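Uncharacterized protein (Acinetobacter baumannii, PDB 5D66) is of unknown function but folds as an ankyrin repeat domain, a scaffold that in relatives commonly mediates protein-protein binding. Local coordinates at residues A11-I16 / N48-A52; T27-A31 / L55-D61; I143-G148 / H179-Y185. One frame throughout, in Å; residues are numbered along the deposited sequence. Where two conformers were deposited one is given.

Contact 1: A11-I16 / N48-A52; sequences AANDDI and NIHAA
Two first torsions bring Asn48 and Asp14 together across this contact. In Asn48, CG stands anti to the carbonyl carbon (chi1 -75°), which sends the amide across to the end of helix 6-12; in Asp14, chi1 of -150° swings the carboxylate over to the first turn of helix 49-57. The two side chains run past each other in opposite directions, with amide and carboxylate planes stacked 25° apart and Asn48 CB 3.4 Å from Asp14 OD1. Asn48 ND2 reaches two carbonyls: it donates to Ala11 O over 2.9 Å, within both the carbonyl plane and its own amide plane, and more weakly to Ala12 O. Ala11 O also accepts from Asp14 N, a bond belonging to the Schellman motif that closes helix 6-12 with positive phi at Asp14. In the other direction, the N-H of Ala51 points at Asp14 OD1 almost in line with that oxygen's bond to CG (N to OD1 2.9 Å). The second oxygen, OD2, accepts from a water that in turn receives the N-H of His50, and it lies 3.6 Å from His50 ND1 at the edge of the imidazole, which is nearly coplanar with the carboxylate. Next to these bonds, Ile16 CG2 rests against the His50-Ala51 backbone, 3.7 Å from Ala51 N. The turn between helices 6-12 and 16-23 thus meets the start of helix 49-57 in this ankyrin stack. Chemically, the exchange is reciprocal: the amide donates to two carbonyls in the last turn of helix 6-12, and the carboxylate takes one N-H of the first turn of helix 49-57 directly and a second through water, where the helix dipole would probably favour its negative charge.

Contact 2: T27-A31 / L55-D61; sequences TLIDA and LIEAGAD
Ile29 is the bump of this contact, and the last turn of helix 49-57 with the Schellman turn after it forms the hollow that receives it. With CG1 anti to the backbone N (chi1 -161°), CD1 reaches in between Leu55 and Ala58, lying 3.5 Å from Ala58 CB and 3.9 Å from Leu55 CD2, and also rests on Leu55 O. The other branch, CG2, sits over the backbone of Ala60, 3.8 Å from its CA. Ala58, Gly59 and Ala60, with little or no side chain, leave room for Ile29. Beside this apolar fit, Asp30 turns its carboxylate to the chain after the helix. Its OD2 accepts from Asp61 N at 2.8 Å through the syn lone pair, with an angle of 160° at the hydrogen. One water links OD1 to Asp61 O and another OD2 to Gly59 O, so each oxygen is tied to that backbone by a water, OD2 directly as well. The type I turn Leu28-Ala31, in the loop between helices 16-23 and 39-45, thus packs on the end of helix 49-57, with Leu23 of helix 16-23 on Ile29 and Ala58, and Leu40 of helix 39-45 on Ala60.

Contact 3: I143-G148 / H179-Y185; sequences IILGNG and HARTRGY
Aromatic and aliphatic packing joins the C-terminal ends of helices 138-144 and 176-183, side by side in the ankyrin stack, together with the turns that follow them. The Tyr185 ring is covered on both faces: Gly148 CA lies over the centre of one in a CH-pi contact 3.5 Å from the centroid, 5° off the normal, while Arg183 CB, from the same segment as the ring, covers the other. Gly148 has positive phi and no side chain, which lets its backbone approach this closely. At the ring edge, Ile143 O lies 3.5 Å from Tyr185 CE2. A second CH-pi contact sets Ile144 CD1 over the face of His179, 3.7 Å from the centroid, and the imidazole is fixed by NE2 bonding to Asp170. Between these two sites stretches Arg183, extended from CG to NE; its NH1 donates to His179 O at 2.9 Å, almost in the guanidinium plane, and Ile144 lies over one guanidinium face. Ile143 CG2 fills in against His179 CB and Ala180, backed by Ile188 of helix 186-194. One water bridges Ile144 O and Arg183 NH2; another sits among Ile144 O, Gly146 O and Tyr185 OH, 2.7 Å from the hydroxyl oxygen.

Overall arrangement
Contacts 1 and 2 are neighbours, their centres 13 Å apart, and they share helix 49-57: its N-terminal turn serves contact 1 and its C-terminal end contact 2, so this helix meets the preceding part of the chain near both its ends. Their segments alternate along the chain, and they touch where Ala11 CB meets Leu55 CD1 at 4.2 Å. Contact 3 follows later in the chain, on the opposite side of its centre, about 39 Å from contact 1 and 43 Å from contact 2 between centres, and uses helices 138-144 and 176-183. This spacing fits an elongated all-helical ankyrin stack, in which local contacts between successive helix pairs build the fold.

Contact 1: A11-I16 / N48-A52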
# COMPACT_ATOMS: atom_id res chain seq x y z
N ALA A 11 -13.67 -8.87 -14.88
CA ALA A 11 -12.81 -7.97 -14.10
C ALA A 11 -11.37 -7.95 -14.62
O ALA A 11 -10.78 -6.89 -14.76
CB ALA A 11 -12.86 -8.34 -12.63
N ALA A 12 -10.85 -9.11 -14.95
CA ALA A 12 -9.51 -9.20 -15.52
C ALA A 12 -9.41 -8.46 -16.86
O ALA A 12 -8.36 -7.91 -17.20
CB ALA A 12 -9.12 -10.64 -15.73
N ASN A 13 -10.49 -8.46 -17.61
CA ASN A 13 -10.55 -7.84 -18.93
C ASN A 13 -10.96 -6.38 -18.92
O ASN A 13 -11.02 -5.76 -19.98
CB ASN A 13 -11.49 -8.64 -19.82
CG ASN A 13 -10.91 -9.92 -20.30
OD1 ASN A 13 -9.68 -10.12 -20.29
ND2 ASN A 13 -11.77 -10.77 -20.84
N ASP A 14 -11.26 -5.84 -17.75
CA ASP A 14 -11.77 -4.45 -17.66
C ASP A 14 -13.04 -4.28 -18.50
O ASP A 14 -13.34 -3.20 -19.03
CB ASP A 14 -10.73 -3.40 -18.08
CG ASP A 14 -10.93 -2.09 -17.34
OD1 ASP A 14 -11.39 -2.07 -16.18
OD2 ASP A 14 -10.64 -1.03 -17.97
N ASP A 15 -13.85 -5.36 -18.56
CA ASP A 15 -15.01 -5.41 -19.46
C ASP A 15 -16.23 -4.89 -18.70
O ASP A 15 -17.01 -5.66 -18.12
CB ASP A 15 -15.20 -6.87 -19.93
CG ASP A 15 -16.30 -7.05 -20.98
OD1 ASP A 15 -17.10 -6.12 -21.27
OD2 ASP A 15 -16.30 -8.16 -21.54
N ILE A 16 -16.41 -3.56 -18.68
CA ILE A 16 -17.37 -3.04 -17.70
C ILE A 16 -18.82 -3.25 -18.15
O ILE A 16 -19.67 -3.34 -17.29
CB ILE A 16 -17.09 -1.62 -17.18
CG1 ILE A 16 -17.25 -0.64 -18.34
CG2 ILE A 16 -15.68 -1.55 -16.40
CD1 ILE A 16 -16.93 0.78 -17.97
N ASN A 48 -6.92 -2.41 -13.31
CA ASN A 48 -8.11 -2.14 -14.15
C ASN A 48 -9.01 -1.18 -13.36
O ASN A 48 -9.89 -1.58 -12.64
CB ASN A 48 -8.82 -3.44 -14.48
CG ASN A 48 -8.09 -4.23 -15.53
OD1 ASN A 48 -7.21 -3.72 -16.24
ND2 ASN A 48 -8.42 -5.50 -15.64
N ILE A 49 -8.70 0.10 -13.55
CA ILE A 49 -9.31 1.19 -12.78
C ILE A 49 -10.82 1.19 -12.93
O ILE A 49 -11.55 1.37 -11.96
CB ILE A 49 -8.67 2.51 -13.21
CG1 ILE A 49 -7.16 2.53 -12.83
CG2 ILE A 49 -9.39 3.73 -12.67
CD1 ILE A 49 -6.37 3.55 -13.54
N HIS A 50 -11.31 1.07 -14.17
CA HIS A 50 -12.76 1.17 -14.41
C HIS A 50 -13.50 0.02 -13.78
O HIS A 50 -14.51 0.20 -13.10
CB HIS A 50 -13.03 1.26 -15.92
CG HIS A 50 -12.43 2.47 -16.51
ND1 HIS A 50 -11.52 2.46 -17.54
CD2 HIS A 50 -12.51 3.75 -16.10
CE1 HIS A 50 -11.14 3.70 -17.81
NE2 HIS A 50 -11.76 4.50 -16.96
N ALA A 51 -12.98 -1.20 -13.94
CA ALA A 51 -13.60 -2.36 -13.31
C ALA A 51 -13.58 -2.26 -11.80
O ALA A 51 -14.55 -2.52 -11.12
CB ALA A 51 -12.90 -3.65 -13.72
N ALA A 52 -12.44 -1.81 -11.27
CA ALA A 52 -12.32 -1.64 -9.81
C ALA A 52 -13.35 -0.61 -9.32
O ALA A 52 -14.02 -0.86 -8.30
CB ALA A 52 -10.92 -1.23 -9.42
O HOH W 1 -9.54 0.91 -16.51

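Contact 2: T27-A31 / L55-D61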
# COMPACT_ATOMS: atom_id res chain seq x y z
N THR A 27 -26.06 -11.64 -7.37
CA THR A 27 -25.28 -12.61 -6.61
C THR A 27 -24.14 -11.89 -5.85
O THR A 27 -23.95 -10.69 -5.96
CB THR A 27 -24.78 -13.73 -7.49
OG1 THR A 27 -23.85 -13.21 -8.42
CG2 THR A 27 -25.92 -14.38 -8.28
N LEU A 28 -23.40 -12.64 -5.08
CA LEU A 28 -22.43 -12.06 -4.18
C LEU A 28 -21.26 -11.48 -4.94
O LEU A 28 -20.56 -12.19 -5.66
CB LEU A 28 -21.93 -13.14 -3.29
CG LEU A 28 -21.30 -12.78 -1.99
CD1 LEU A 28 -22.39 -12.18 -1.02
CD2 LEU A 28 -20.68 -14.00 -1.46
N ILE A 29 -21.01 -10.19 -4.76
CA ILE A 29 -19.96 -9.51 -5.49
C ILE A 29 -18.57 -10.05 -5.20
O ILE A 29 -17.71 -9.98 -6.05
CB ILE A 29 -20.07 -8.01 -5.36
CG1 ILE A 29 -19.27 -7.29 -6.49
CG2 ILE A 29 -19.71 -7.58 -4.02
CD1 ILE A 29 -19.64 -5.87 -6.63
N ASP A 30 -18.38 -10.52 -3.97
CA ASP A 30 -17.11 -11.05 -3.52
C ASP A 30 -17.04 -12.56 -3.56
O ASP A 30 -16.21 -13.17 -2.88
CB ASP A 30 -16.74 -10.50 -2.15
CG ASP A 30 -16.29 -9.05 -2.21
OD1 ASP A 30 -15.71 -8.62 -3.19
OD2 ASP A 30 -16.48 -8.36 -1.14
N ALA A 31 -17.83 -13.21 -4.43
CA ALA A 31 -17.62 -14.63 -4.70
C ALA A 31 -16.16 -14.93 -5.00
O ALA A 31 -15.52 -14.18 -5.75
CB ALA A 31 -18.47 -15.05 -5.91
N LEU A 55 -16.85 -2.20 -9.27
CA LEU A 55 -16.97 -3.23 -8.20
C LEU A 55 -17.04 -2.60 -6.81
O LEU A 55 -17.84 -2.99 -5.98
CB LEU A 55 -15.84 -4.25 -8.31
CG LEU A 55 -15.90 -5.14 -9.57
CD1 LEU A 55 -14.54 -5.82 -9.77
CD2 LEU A 55 -17.04 -6.14 -9.52
N ILE A 56 -16.19 -1.60 -6.60
CA ILE A 56 -16.20 -0.85 -5.34
C ILE A 56 -17.51 -0.10 -5.15
O ILE A 56 -18.06 -0.17 -4.03
CB ILE A 56 -14.98 0.09 -5.23
CG1 ILE A 56 -13.71 -0.72 -5.10
CG2 ILE A 56 -15.10 1.03 -4.06
CD1 ILE A 56 -12.42 0.05 -5.30
N GLU A 57 -18.02 0.55 -6.17
CA GLU A 57 -19.29 1.26 -6.01
C GLU A 57 -20.45 0.29 -5.68
O GLU A 57 -21.39 0.65 -4.98
CB GLU A 57 -19.57 2.10 -7.25
CG GLU A 57 -18.71 3.34 -7.36
CD GLU A 57 -18.84 4.35 -6.22
OE1 GLU A 57 -19.98 4.65 -5.71
OE2 GLU A 57 -17.75 4.88 -5.85
N ALA A 58 -20.34 -0.95 -6.17
CA ALA A 58 -21.35 -1.96 -5.94
C ALA A 58 -21.14 -2.71 -4.60
O ALA A 58 -21.87 -3.60 -4.30
CB ALA A 58 -21.40 -2.88 -7.11
N GLY A 59 -20.12 -2.35 -3.84
CA GLY A 59 -19.93 -2.84 -2.50
C GLY A 59 -18.87 -3.90 -2.26
O GLY A 59 -18.81 -4.49 -1.17
N ALA A 60 -18.03 -4.15 -3.27
CA ALA A 60 -16.95 -5.12 -3.07
C ALA A 60 -16.08 -4.68 -1.88
O ALA A 60 -15.76 -3.48 -1.68
CB ALA A 60 -16.10 -5.22 -4.30
N ASP A 61 -15.64 -5.65 -1.08
CA ASP A 61 -14.86 -5.39 0.12
C ASP A 61 -13.40 -5.16 -0.24
O ASP A 61 -12.65 -6.03 -0.70
CB ASP A 61 -15.01 -6.54 1.07
CG ASP A 61 -14.40 -6.35 2.42
OD1 ASP A 61 -13.63 -5.39 2.61
OD2 ASP A 61 -14.67 -7.23 3.29
O HOH W 2 -13.05 -7.76 -2.87
O HOH W 3 -18.79 -7.18 -0.26

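Contact 3: I143-G148 / H179-Y185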
# COMPACT_ATOMS: atom_id res chain seq x y z
N ILE A 143 15.11 4.19 3.78
CA ILE A 143 16.55 4.41 3.88
C ILE A 143 17.29 3.18 3.39
O ILE A 143 18.17 3.32 2.51
CB ILE A 143 16.94 4.75 5.33
CG1 ILE A 143 16.30 6.09 5.78
CG2 ILE A 143 18.47 4.84 5.47
CD1 ILE A 143 16.36 6.38 7.18
N ILE A 144 16.97 2.03 3.95
CA ILE A 144 17.73 0.80 3.67
C ILE A 144 17.53 0.28 2.25
O ILE A 144 18.46 -0.21 1.64
CB ILE A 144 17.28 -0.29 4.68
CG1 ILE A 144 17.69 0.11 6.11
CG2 ILE A 144 17.84 -1.64 4.31
CD1 ILE A 144 17.06 -0.72 7.22
N LEU A 145 16.30 0.39 1.75
CA LEU A 145 15.93 -0.18 0.46
C LEU A 145 15.82 0.84 -0.67
O LEU A 145 15.58 0.48 -1.82
CB LEU A 145 14.68 -1.05 0.61
CG LEU A 145 14.85 -2.20 1.57
CD1 LEU A 145 13.51 -2.89 1.80
CD2 LEU A 145 15.92 -3.22 1.10
N GLY A 146 15.97 2.13 -0.36
CA GLY A 146 16.03 3.16 -1.35
C GLY A 146 17.47 3.35 -1.80
O GLY A 146 18.38 2.64 -1.36
N ASN A 147 17.71 4.39 -2.56
CA ASN A 147 19.04 4.74 -3.05
C ASN A 147 19.53 6.10 -2.54
O ASN A 147 20.52 6.63 -3.03
CB ASN A 147 19.06 4.70 -4.58
CG ASN A 147 18.21 5.78 -5.23
OD1 ASN A 147 17.58 6.55 -4.54
ND2 ASN A 147 18.23 5.85 -6.54
N GLY A 148 18.84 6.66 -1.56
CA GLY A 148 19.25 7.92 -0.98
C GLY A 148 18.98 9.18 -1.79
O GLY A 148 19.29 10.28 -1.32
N HIS A 179 21.82 4.07 9.92
CA HIS A 179 21.62 3.56 8.59
C HIS A 179 21.97 4.57 7.51
O HIS A 179 22.59 4.23 6.49
CB HIS A 179 20.22 3.00 8.39
CG HIS A 179 20.02 1.63 8.94
ND1 HIS A 179 20.73 0.55 8.48
CD2 HIS A 179 19.17 1.16 9.86
CE1 HIS A 179 20.32 -0.55 9.06
NE2 HIS A 179 19.40 -0.20 9.93
N ALA A 180 21.54 5.80 7.70
CA ALA A 180 21.85 6.87 6.74
C ALA A 180 23.36 7.15 6.70
O ALA A 180 23.96 7.33 5.62
CB ALA A 180 21.08 8.10 7.10
N ARG A 181 23.98 7.21 7.87
CA ARG A 181 25.41 7.52 7.96
C ARG A 181 26.23 6.43 7.29
O ARG A 181 27.20 6.70 6.59
CB ARG A 181 25.77 7.72 9.42
CG ARG A 181 25.43 9.07 9.97
CD ARG A 181 25.63 9.21 11.42
NE ARG A 181 25.43 10.59 11.83
CZ ARG A 181 25.39 10.98 13.10
NH1 ARG A 181 25.47 10.09 14.10
NH2 ARG A 181 25.27 12.26 13.39
N THR A 182 25.91 5.16 7.56
CA THR A 182 26.65 4.03 7.03
C THR A 182 26.66 4.07 5.49
O THR A 182 27.61 3.61 4.87
CB THR A 182 26.07 2.72 7.59
OG1 THR A 182 26.47 2.60 8.97
CG2 THR A 182 26.57 1.55 6.83
N ARG A 183 25.58 4.59 4.91
CA ARG A 183 25.38 4.66 3.48
C ARG A 183 25.83 5.98 2.88
O ARG A 183 25.83 6.12 1.64
CB ARG A 183 23.93 4.41 3.17
CG ARG A 183 23.56 2.96 3.42
CD ARG A 183 22.09 2.71 3.43
NE ARG A 183 21.76 1.31 3.68
CZ ARG A 183 21.85 0.71 4.86
NH1 ARG A 183 22.17 1.39 5.96
NH2 ARG A 183 21.55 -0.61 4.96
N GLY A 184 26.26 6.94 3.69
CA GLY A 184 26.67 8.22 3.15
C GLY A 184 25.55 9.07 2.58
O GLY A 184 25.78 9.89 1.70
N TYR A 185 24.34 8.89 3.08
CA TYR A 185 23.18 9.63 2.57
C TYR A 185 23.05 10.96 3.29
O TYR A 185 22.42 11.05 4.35
CB TYR A 185 21.90 8.78 2.77
CG TYR A 185 21.82 7.55 1.89
CD1 TYR A 185 22.57 7.35 0.76
CD2 TYR A 185 20.92 6.55 2.26
CE1 TYR A 185 22.39 6.24 -0.04
CE2 TYR A 185 20.74 5.43 1.47
CZ TYR A 185 21.48 5.25 0.33
OH TYR A 185 21.32 4.16 -0.48
O HOH W 4 21.11 -1.07 2.24
O HOH W 5 20.32 2.04 0.76